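Uncharacterized protein LPG1670 (Legionella pneumophila subsp. pneumophila, PDB 5T2X) is of unknown function but belongs to the DUF5630 family and folds as a predominantly helical single chain without strands. Local coordinates at residues I22-K27 with S53-F59; L138-Y143 with L156-Y160; W169-Y173 with L207-S213. All blocks are in the same frame, centred on the assembly; numbering follows the deposited sequence.

Interaction 1 of 3, residues I22-K27 with S53-F59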
loop_
_atom_site.group_PDB
_atom_site.type_symbol
_atom_site.label_atom_id
_atom_site.label_comp_id
_atom_site.label_asym_id
_atom_site.label_seq_id
_atom_site.Cartn_x
_atom_site.Cartn_y
_atom_site.Cartn_z
ATOM N N ILE A 22 -3.764 -3.589 31.130
ATOM C CA ILE A 22 -4.553 -4.165 30.046
ATOM C C ILE A 22 -4.149 -5.615 29.803
ATOM O O ILE A 22 -4.990 -6.462 29.479
ATOM C CB ILE A 22 -4.422 -3.312 28.771
ATOM C CG1 ILE A 22 -4.821 -1.865 29.062
ATOM C CG2 ILE A 22 -5.293 -3.873 27.660
ATOM C CD1 ILE A 22 -4.932 -1.004 27.825
ATOM N N GLU A 23 -2.860 -5.925 29.963
ATOM C CA GLU A 23 -2.399 -7.302 29.798
ATOM C C GLU A 23 -3.105 -8.240 30.769
ATOM O O GLU A 23 -3.571 -9.318 30.382
ATOM C CB GLU A 23 -0.885 -7.383 29.998
ATOM C CG GLU A 23 -0.057 -6.936 28.812
ATOM C CD GLU A 23 1.408 -7.280 28.987
ATOM O OE1 GLU A 23 1.735 -7.986 29.964
ATOM O OE2 GLU A 23 2.230 -6.849 28.154
ATOM N N ASN A 24 -3.187 -7.847 32.042
ATOM C CA ASN A 24 -3.793 -8.718 33.043
ATOM C C ASN A 24 -5.293 -8.869 32.816
ATOM O O ASN A 24 -5.849 -9.952 33.029
ATOM C CB ASN A 24 -3.508 -8.187 34.447
ATOM C CG ASN A 24 -2.030 -8.224 34.794
ATOM O OD1 ASN A 24 -1.249 -8.934 34.158
ATOM N ND2 ASN A 24 -1.639 -7.461 35.809
ATOM N N LEU A 25 -5.962 -7.798 32.380
ATOM C CA LEU A 25 -7.387 -7.895 32.075
ATOM C C LEU A 25 -7.647 -8.925 30.984
ATOM O O LEU A 25 -8.637 -9.663 31.040
ATOM C CB LEU A 25 -7.932 -6.527 31.660
ATOM C CG LEU A 25 -8.031 -5.463 32.754
ATOM C CD1 LEU A 25 -8.513 -4.141 32.175
ATOM C CD2 LEU A 25 -8.946 -5.931 33.874
ATOM N N ILE A 26 -6.765 -8.994 29.983
ATOM C CA ILE A 26 -6.930 -9.975 28.916
ATOM C C ILE A 26 -6.665 -11.381 29.439
ATOM O O ILE A 26 -7.357 -12.337 29.067
ATOM C CB ILE A 26 -6.017 -9.625 27.728
ATOM C CG1 ILE A 26 -6.379 -8.245 27.177
ATOM C CG2 ILE A 26 -6.127 -10.678 26.635
ATOM C CD1 ILE A 26 -5.471 -7.770 26.073
ATOM N N LYS A 27 -5.670 -11.530 30.314
ATOM C CA LYS A 27 -5.376 -12.843 30.880
ATOM C C LYS A 27 -6.488 -13.305 31.815
ATOM O O LYS A 27 -6.846 -14.488 31.824
ATOM C CB LYS A 27 -4.033 -12.810 31.608
ATOM C CG LYS A 27 -2.849 -12.509 30.702
ATOM C CD LYS A 27 -1.568 -12.339 31.502
ATOM C CE LYS A 27 -0.391 -12.014 30.596
ATOM N NZ LYS A 27 0.851 -11.766 31.376
ATOM N N SER A 53 3.722 -5.480 23.521
ATOM C CA SER A 53 3.055 -6.552 24.250
ATOM C C SER A 53 2.460 -7.549 23.271
ATOM O O SER A 53 1.625 -7.181 22.438
ATOM C CB SER A 53 1.964 -5.993 25.163
ATOM O OG SER A 53 1.195 -7.037 25.735
ATOM N N LYS A 54 2.884 -8.811 23.380
ATOM C CA LYS A 54 2.267 -9.868 22.588
ATOM C C LYS A 54 0.817 -10.095 22.999
ATOM O O LYS A 54 -0.026 -10.403 22.149
ATOM C CB LYS A 54 3.070 -11.163 22.724
ATOM C CG LYS A 54 2.432 -12.368 22.050
ATOM C CD LYS A 54 3.197 -13.648 22.349
ATOM C CE LYS A 54 2.469 -14.861 21.791
ATOM N NZ LYS A 54 2.261 -14.757 20.320
ATOM N N THR A 55 0.510 -9.944 24.291
ATOM C CA THR A 55 -0.857 -10.153 24.758
ATOM C C THR A 55 -1.812 -9.131 24.151
ATOM O O THR A 55 -2.931 -9.475 23.758
ATOM C CB THR A 55 -0.907 -10.088 26.285
ATOM O OG1 THR A 55 -0.029 -11.076 26.839
ATOM C CG2 THR A 55 -2.323 -10.342 26.783
ATOM N N ILE A 56 -1.380 -7.871 24.055
ATOM C CA ILE A 56 -2.258 -6.824 23.542
ATOM C C ILE A 56 -2.501 -7.011 22.049
ATOM O O ILE A 56 -3.644 -6.965 21.581
ATOM C CB ILE A 56 -1.674 -5.431 23.843
ATOM C CG1 ILE A 56 -1.420 -5.255 25.343
ATOM C CG2 ILE A 56 -2.600 -4.339 23.326
ATOM C CD1 ILE A 56 -2.578 -5.622 26.215
ATOM N N THR A 57 -1.430 -7.226 21.278
ATOM C CA THR A 57 -1.573 -7.258 19.824
ATOM C C THR A 57 -2.375 -8.471 19.367
ATOM O O THR A 57 -3.180 -8.368 18.434
ATOM C CB THR A 57 -0.200 -7.225 19.149
ATOM O OG1 THR A 57 -0.364 -7.314 17.728
ATOM C CG2 THR A 57 0.683 -8.371 19.627
ATOM N N ASP A 58 -2.184 -9.627 20.010
ATOM C CA ASP A 58 -2.973 -10.800 19.648
ATOM C C ASP A 58 -4.450 -10.572 19.938
ATOM O O ASP A 58 -5.316 -10.968 19.150
ATOM C CB ASP A 58 -2.463 -12.034 20.392
ATOM C CG ASP A 58 -1.051 -12.414 19.995
ATOM O OD1 ASP A 58 -0.583 -11.953 18.932
ATOM O OD2 ASP A 58 -0.410 -13.182 20.744
ATOM N N PHE A 59 -4.754 -9.925 21.065
ATOM C CA PHE A 59 -6.139 -9.603 21.389
ATOM C C PHE A 59 -6.716 -8.595 20.404
ATOM O O PHE A 59 -7.887 -8.693 20.019
ATOM C CB PHE A 59 -6.220 -9.075 22.822
ATOM C CG PHE A 59 -7.601 -8.668 23.248
ATOM C CD1 PHE A 59 -8.566 -9.623 23.519
ATOM C CD2 PHE A 59 -7.927 -7.330 23.399
ATOM C CE1 PHE A 59 -9.836 -9.251 23.918
ATOM C CE2 PHE A 59 -9.194 -6.952 23.799
ATOM C CZ PHE A 59 -10.151 -7.914 24.059
#

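Interaction 2 of 3, residues L138-Y143 with L156-Y160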
loop_
_atom_site.group_PDB
_atom_site.type_symbol
_atom_site.label_atom_id
_atom_site.label_comp_id
_atom_site.label_asym_id
_atom_site.label_seq_id
_atom_site.Cartn_x
_atom_site.Cartn_y
_atom_site.Cartn_z
ATOM N N LEU A 138 8.173 4.942 -1.055
ATOM C CA LEU A 138 9.459 4.257 -0.987
ATOM C C LEU A 138 9.995 3.918 -2.373
ATOM O O LEU A 138 11.212 3.948 -2.585
ATOM C CB LEU A 138 9.344 2.991 -0.139
ATOM C CG LEU A 138 9.331 3.189 1.377
ATOM C CD1 LEU A 138 9.056 1.874 2.084
ATOM C CD2 LEU A 138 10.651 3.782 1.846
ATOM N N SER A 139 9.115 3.589 -3.322
ATOM C CA SER A 139 9.576 3.316 -4.680
ATOM C C SER A 139 10.121 4.572 -5.345
ATOM O O SER A 139 11.074 4.492 -6.127
ATOM C CB SER A 139 8.447 2.714 -5.520
ATOM O OG SER A 139 7.392 3.641 -5.703
ATOM N N THR A 140 9.535 5.735 -5.049
ATOM C CA THR A 140 10.109 6.989 -5.526
ATOM C C THR A 140 11.475 7.239 -4.896
ATOM O O THR A 140 12.412 7.669 -5.579
ATOM C CB THR A 140 9.159 8.149 -5.225
ATOM O OG1 THR A 140 7.930 7.959 -5.937
ATOM C CG2 THR A 140 9.783 9.475 -5.643
ATOM N N TRP A 141 11.605 6.961 -3.597
ATOM C CA TRP A 141 12.884 7.132 -2.914
ATOM C C TRP A 141 13.963 6.255 -3.534
ATOM O O TRP A 141 15.078 6.715 -3.800
ATOM C CB TRP A 141 12.717 6.819 -1.426
ATOM C CG TRP A 141 14.001 6.573 -0.697
ATOM C CD1 TRP A 141 14.922 7.507 -0.316
ATOM C CD2 TRP A 141 14.498 5.310 -0.235
ATOM N NE1 TRP A 141 15.963 6.902 0.344
ATOM C CE2 TRP A 141 15.728 5.554 0.408
ATOM C CE3 TRP A 141 14.022 3.996 -0.307
ATOM C CZ2 TRP A 141 16.490 4.534 0.974
ATOM C CZ3 TRP A 141 14.781 2.984 0.256
ATOM C CH2 TRP A 141 16.000 3.258 0.888
ATOM N N ALA A 142 13.646 4.981 -3.777
ATOM C CA ALA A 142 14.638 4.084 -4.356
ATOM C C ALA A 142 14.920 4.424 -5.813
ATOM O O ALA A 142 16.043 4.214 -6.289
ATOM C CB ALA A 142 14.175 2.633 -4.223
ATOM N N TYR A 143 13.930 4.958 -6.533
ATOM C CA TYR A 143 14.154 5.316 -7.930
ATOM C C TYR A 143 15.109 6.496 -8.050
ATOM O O TYR A 143 15.982 6.506 -8.925
ATOM C CB TYR A 143 12.828 5.632 -8.620
ATOM C CG TYR A 143 12.998 6.055 -10.061
ATOM C CD1 TYR A 143 13.293 5.121 -11.046
ATOM C CD2 TYR A 143 12.874 7.386 -10.437
ATOM C CE1 TYR A 143 13.456 5.498 -12.365
ATOM C CE2 TYR A 143 13.032 7.774 -11.757
ATOM C CZ TYR A 143 13.323 6.826 -12.715
ATOM O OH TYR A 143 13.483 7.201 -14.030
ATOM N N LEU A 156 15.119 -2.334 -5.317
ATOM C CA LEU A 156 14.151 -1.914 -4.308
ATOM C C LEU A 156 12.968 -1.198 -4.944
ATOM O O LEU A 156 11.825 -1.373 -4.507
ATOM C CB LEU A 156 14.823 -1.012 -3.274
ATOM C CG LEU A 156 15.779 -1.681 -2.290
ATOM C CD1 LEU A 156 16.313 -0.656 -1.304
ATOM C CD2 LEU A 156 15.079 -2.816 -1.563
ATOM N N THR A 157 13.226 -0.385 -5.971
ATOM C CA THR A 157 12.152 0.349 -6.634
ATOM C C THR A 157 11.085 -0.602 -7.160
ATOM O O THR A 157 9.887 -0.393 -6.941
ATOM C CB THR A 157 12.716 1.193 -7.778
ATOM O OG1 THR A 157 13.861 1.925 -7.321
ATOM C CG2 THR A 157 11.671 2.171 -8.277
ATOM N N LEU A 158 11.508 -1.660 -7.853
ATOM C CA LEU A 158 10.548 -2.610 -8.399
ATOM C C LEU A 158 9.957 -3.496 -7.311
ATOM O O LEU A 158 8.801 -3.921 -7.421
ATOM C CB LEU A 158 11.213 -3.460 -9.480
ATOM C CG LEU A 158 10.270 -4.168 -10.450
ATOM C CD1 LEU A 158 9.422 -3.148 -11.192
ATOM C CD2 LEU A 158 11.060 -5.021 -11.427
ATOM N N HIS A 159 10.726 -3.780 -6.257
ATOM C CA HIS A 159 10.209 -4.602 -5.167
ATOM C C HIS A 159 9.061 -3.908 -4.444
ATOM O O HIS A 159 8.055 -4.544 -4.108
ATOM C CB HIS A 159 11.327 -4.937 -4.183
ATOM C CG HIS A 159 10.845 -5.602 -2.932
ATOM N ND1 HIS A 159 10.338 -6.883 -2.918
ATOM C CD2 HIS A 159 10.780 -5.157 -1.655
ATOM C CE1 HIS A 159 9.989 -7.202 -1.685
ATOM N NE2 HIS A 159 10.246 -6.173 -0.899
ATOM N N TYR A 160 9.197 -2.606 -4.186
ATOM C CA TYR A 160 8.134 -1.880 -3.498
ATOM C C TYR A 160 6.875 -1.815 -4.351
ATOM O O TYR A 160 5.759 -1.917 -3.828
ATOM C CB TYR A 160 8.612 -0.478 -3.124
ATOM C CG TYR A 160 9.674 -0.463 -2.048
ATOM C CD1 TYR A 160 9.572 -1.286 -0.932
ATOM C CD2 TYR A 160 10.784 0.367 -2.149
ATOM C CE1 TYR A 160 10.542 -1.278 0.055
ATOM C CE2 TYR A 160 11.759 0.380 -1.169
ATOM C CZ TYR A 160 11.634 -0.443 -0.069
ATOM O OH TYR A 160 12.603 -0.432 0.908
#

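Interaction 3 of 3, residues W169-Y173 with L207-S213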
loop_
_atom_site.group_PDB
_atom_site.type_symbol
_atom_site.label_atom_id
_atom_site.label_comp_id
_atom_site.label_asym_id
_atom_site.label_seq_id
_atom_site.Cartn_x
_atom_site.Cartn_y
_atom_site.Cartn_z
ATOM N N TRP A 169 -4.521 -4.045 -5.691
ATOM C CA TRP A 169 -5.405 -4.224 -6.856
ATOM C C TRP A 169 -4.964 -3.301 -7.992
ATOM O O TRP A 169 -3.779 -3.322 -8.365
ATOM C CB TRP A 169 -6.842 -4.032 -6.383
ATOM C CG TRP A 169 -7.328 -5.111 -5.469
ATOM C CD1 TRP A 169 -7.105 -5.212 -4.128
ATOM C CD2 TRP A 169 -8.127 -6.243 -5.830
ATOM N NE1 TRP A 169 -7.713 -6.339 -3.630
ATOM C CE2 TRP A 169 -8.348 -6.990 -4.656
ATOM C CE3 TRP A 169 -8.677 -6.697 -7.033
ATOM C CZ2 TRP A 169 -9.095 -8.165 -4.649
ATOM C CZ3 TRP A 169 -9.417 -7.866 -7.024
ATOM C CH2 TRP A 169 -9.618 -8.587 -5.841
ATOM N N THR A 170 -5.861 -2.486 -8.560
ATOM C CA THR A 170 -5.507 -1.696 -9.740
ATOM C C THR A 170 -4.472 -0.618 -9.439
ATOM O O THR A 170 -3.497 -0.505 -10.202
ATOM C CB THR A 170 -6.777 -1.109 -10.370
ATOM O OG1 THR A 170 -7.536 -2.157 -10.985
ATOM C CG2 THR A 170 -6.433 -0.050 -11.407
ATOM N N PRO A 171 -4.607 0.204 -8.388
ATOM C CA PRO A 171 -3.543 1.183 -8.111
ATOM C C PRO A 171 -2.188 0.548 -7.859
ATOM O O PRO A 171 -1.159 1.167 -8.161
ATOM C CB PRO A 171 -4.062 1.920 -6.870
ATOM C CG PRO A 171 -5.533 1.785 -6.949
ATOM C CD PRO A 171 -5.768 0.412 -7.500
ATOM N N GLY A 172 -2.154 -0.671 -7.318
ATOM C CA GLY A 172 -0.882 -1.355 -7.145
ATOM C C GLY A 172 -0.234 -1.709 -8.471
ATOM O O GLY A 172 0.956 -1.458 -8.683
ATOM N N TYR A 173 -1.012 -2.293 -9.386
ATOM C CA TYR A 173 -0.466 -2.649 -10.692
ATOM C C TYR A 173 -0.173 -1.417 -11.537
ATOM O O TYR A 173 0.736 -1.446 -12.374
ATOM C CB TYR A 173 -1.418 -3.596 -11.424
ATOM C CG TYR A 173 -1.300 -5.025 -10.951
ATOM C CD1 TYR A 173 -0.365 -5.885 -11.510
ATOM C CD2 TYR A 173 -2.108 -5.509 -9.930
ATOM C CE1 TYR A 173 -0.244 -7.191 -11.074
ATOM C CE2 TYR A 173 -1.995 -6.814 -9.489
ATOM C CZ TYR A 173 -1.060 -7.649 -10.064
ATOM O OH TYR A 173 -0.944 -8.948 -9.628
ATOM N N LEU A 207 -8.646 -5.609 -13.548
ATOM C CA LEU A 207 -9.085 -5.609 -12.160
ATOM C C LEU A 207 -9.919 -4.389 -11.801
ATOM O O LEU A 207 -10.533 -4.374 -10.731
ATOM C CB LEU A 207 -7.875 -5.684 -11.217
ATOM C CG LEU A 207 -6.985 -6.927 -11.287
ATOM C CD1 LEU A 207 -5.837 -6.812 -10.297
ATOM C CD2 LEU A 207 -7.792 -8.188 -11.030
ATOM N N SER A 208 -9.971 -3.380 -12.674
ATOM C CA SER A 208 -10.571 -2.094 -12.337
ATOM C C SER A 208 -12.072 -2.168 -12.083
ATOM O O SER A 208 -12.639 -1.196 -11.572
ATOM C CB SER A 208 -10.289 -1.084 -13.452
ATOM O OG SER A 208 -10.803 -1.539 -14.692
ATOM N N GLU A 209 -12.727 -3.280 -12.419
ATOM C CA GLU A 209 -14.166 -3.398 -12.228
ATOM C C GLU A 209 -14.549 -4.029 -10.897
ATOM O O GLU A 209 -15.700 -3.886 -10.469
ATOM C CB GLU A 209 -14.789 -4.219 -13.364
ATOM C CG GLU A 209 -14.555 -3.661 -14.763
ATOM C CD GLU A 209 -15.528 -2.555 -15.138
ATOM O OE1 GLU A 209 -15.971 -1.807 -14.242
ATOM O OE2 GLU A 209 -15.856 -2.438 -16.338
ATOM N N HIS A 210 -13.624 -4.720 -10.237
ATOM C CA HIS A 210 -13.951 -5.426 -9.007
ATOM C C HIS A 210 -14.244 -4.444 -7.876
ATOM O O HIS A 210 -13.684 -3.347 -7.814
ATOM C CB HIS A 210 -12.807 -6.359 -8.611
ATOM C CG HIS A 210 -13.198 -7.412 -7.622
ATOM N ND1 HIS A 210 -13.409 -7.140 -6.288
ATOM C CD2 HIS A 210 -13.407 -8.741 -7.772
ATOM C CE1 HIS A 210 -13.737 -8.254 -5.659
ATOM N NE2 HIS A 210 -13.742 -9.241 -6.537
ATOM N N GLN A 211 -15.139 -4.857 -6.975
ATOM C CA GLN A 211 -15.540 -3.992 -5.870
ATOM C C GLN A 211 -14.357 -3.646 -4.975
ATOM O O GLN A 211 -14.198 -2.490 -4.562
ATOM C CB GLN A 211 -16.648 -4.664 -5.057
ATOM C CG GLN A 211 -16.970 -3.958 -3.749
ATOM C CD GLN A 211 -17.858 -4.788 -2.842
ATOM O OE1 GLN A 211 -18.490 -5.747 -3.282
ATOM N NE2 GLN A 211 -17.903 -4.424 -1.565
ATOM N N TYR A 212 -13.518 -4.636 -4.661
ATOM C CA TYR A 212 -12.360 -4.380 -3.812
ATOM C C TYR A 212 -11.371 -3.443 -4.492
ATOM O O TYR A 212 -10.730 -2.619 -3.827
ATOM C CB TYR A 212 -11.684 -5.700 -3.440
ATOM C CG TYR A 212 -12.556 -6.628 -2.624
ATOM C CD1 TYR A 212 -13.576 -6.130 -1.823
ATOM C CD2 TYR A 212 -12.360 -8.001 -2.655
ATOM C CE1 TYR A 212 -14.376 -6.975 -1.076
ATOM C CE2 TYR A 212 -13.155 -8.855 -1.915
ATOM C CZ TYR A 212 -14.159 -8.337 -1.125
ATOM O OH TYR A 212 -14.951 -9.184 -0.385
ATOM N N SER A 213 -11.236 -3.546 -5.815
ATOM C CA SER A 213 -10.336 -2.652 -6.534
ATOM C C SER A 213 -10.895 -1.239 -6.613
ATOM O O SER A 213 -10.126 -0.271 -6.609
ATOM C CB SER A 213 -10.062 -3.198 -7.933
ATOM O OG SER A 213 -9.212 -2.331 -8.664
#

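Interaction 1 of 3, residues I22-K27 with S53-F59
Helix 15-27 packs against the short helix 54-60 and the serine that caps it in an apolar helix-helix contact near the N-terminal end of this all-helical protein, with one buried-serine hydrogen bond at its edge. The axes of the segments 22-27 and 54-59 approach to 9.2 Å and are inclined at 60°, so the touching region is short, with the backbones nearest at Glu23 and Thr55. Ile56 supplies the middle of it: its CD1 methyl reaches Ile22 CG2 at 3.5 Å and Ile26 CD1 at 3.6 Å, meeting both isoleucines nearly at right angles to their side chains. Ile26, with CG1 anti to its carbonyl carbon (chi1 -60°) and the chain extended beyond it, carries CD1 onward to Phe59 CB, 3.6 Å away, while its CG1 lies over one face of the Phe59 ring, towards the rim. The other branch, Ile26 CG2, slides past the Thr55 CG2 methyl at 3.8 Å. Beside this patch the extended Glu23 side chain brings OE2 to Ser53 OG, which donates a 2.6 Å hydrogen bond from above the carboxylate plane. The same Ser53 OG accepts from Ile56 N at 3.2 Å as the N-cap of helix 54-60. One hydroxyl thus closes the helix start and ties it to Glu23, whose carboxylate, lying near that N terminus, would probably be favoured by the helix dipole. Around the pair, helix 31-40 covers Ile22 and Ile26 through Leu38 and Ala34, and helix 43-52 meets Ile22 with Tyr49 and Ile56 with Thr50.

Interaction 2 of 3, residues L138-Y143 with L156-Y160
Leu138 and Tyr160 meet across an antiparallel helical hairpin, in which the segments 138-143 and 156-160 of helices 132-147 and 153-167 run at 166°, their axes 7.9 Å apart at closest. Leu138 CB sits over one face of the Tyr160 ring, 3.8 Å from its centroid and 20° off the normal, a CH-pi contact displaced towards the CD2 and CE2 side. Leu138 CD1 reaches the other part of the ring, near CE1 and CZ. Tyr160 CG lies anti to the carbonyl carbon (chi1 -69°), which turns the ring back along its helix, towards Leu156, and across to Trp141. There the phenol oxygen comes to the edge of the indole, near its plane, with Tyr160 OH 4.1 Å from Trp141 CZ3. Ala142 CB approaches the Tyr160 ring at its edge too, and packs more closely on Leu156 CB at 3.8 Å. Leu138 and Trp141 also reach Leu120 of helix 117-128, and Phe115 meets the indole ring, so the hairpin is backed on that flank.

Another large part of the interface is built round Thr157, set against Ser139, Ala142 and Tyr143 with its OG1 beside Ala142 CB; Ser139 and Thr157 have CA atoms only 4.4 Å apart. No hydrogen bond crosses between the segments: the buried Thr157 hydroxyl is satisfied within its own helix by Tyr153 O, that of Ser139 by Asn136 O. Helix 169-185 lies against this side through Leu175 and Thr179, and its Asn182 O receives the Tyr143 hydroxyl. Thr157 CG2, anti to its backbone N, touches Tyr143 CB at 3.7 Å and Ser139 O at 3.2 Å.

Interaction 3 of 3, residues W169-Y173 with L207-S213
Trp169 lays its indole against the turn 207-210 and the start of helix 211-220, forming an aromatic cluster with His210 and Tyr212. Tyr212 CB stands over one face of the six-membered ring, 4.1 Å from the centroid in a CH-pi contact, and Ser213 N lies over the same face. The His210 ring is tilted 31° from the indole, with Trp169 CH2 above its centre. Trp169 CZ2 comes to the edge of the Tyr212 ring, in its plane. Beside the cluster, Ser213 OG donates to Thr170 OG1 at 2.9 Å, and Leu207 CD1 packs on Tyr173 CE2 at 3.9 Å.

Further out, a type I turn from Leu207 to His210 places the imidazole as N-cap. His210 CG is anti to the backbone N (chi1 -163°), which turns the ring to the indole and to Tyr212 N; His210 ND1 accepts from Tyr212 N, which lies in the imidazole plane, at 3.0 Å. His210 NE2 and Trp169 NE1 donate to Phe273 O and Pro87 O, and the Phe273 ring meets the indole edge-to-face. Thr170 OG1, accepting from Ser213, in turn donates to Ala204 O. With ND1 accepting an N-H and NE2 facing a carbonyl oxygen, His210 is probably neutral and protonated on NE2.

From the N terminus the three contacts follow in series, none nesting in or crossing another. Interaction 1 closes a 25-residue, mostly helical excursion through helices 31-40 and 43-52, and it lies far out, its centre about 36 Å from the centres of both others. Interaction 2 closes the short hairpin link between helices 132-147 and 153-167. Helix 169-185 follows directly; it lies against that hairpin and opens interaction 3, which closes the longer excursion through helix 191-207 and ties in the C-terminal helix 252-272. Interactions 2 and 3 do not touch, their nearest atoms being about 7 Å apart, but helix 169-185 joins them.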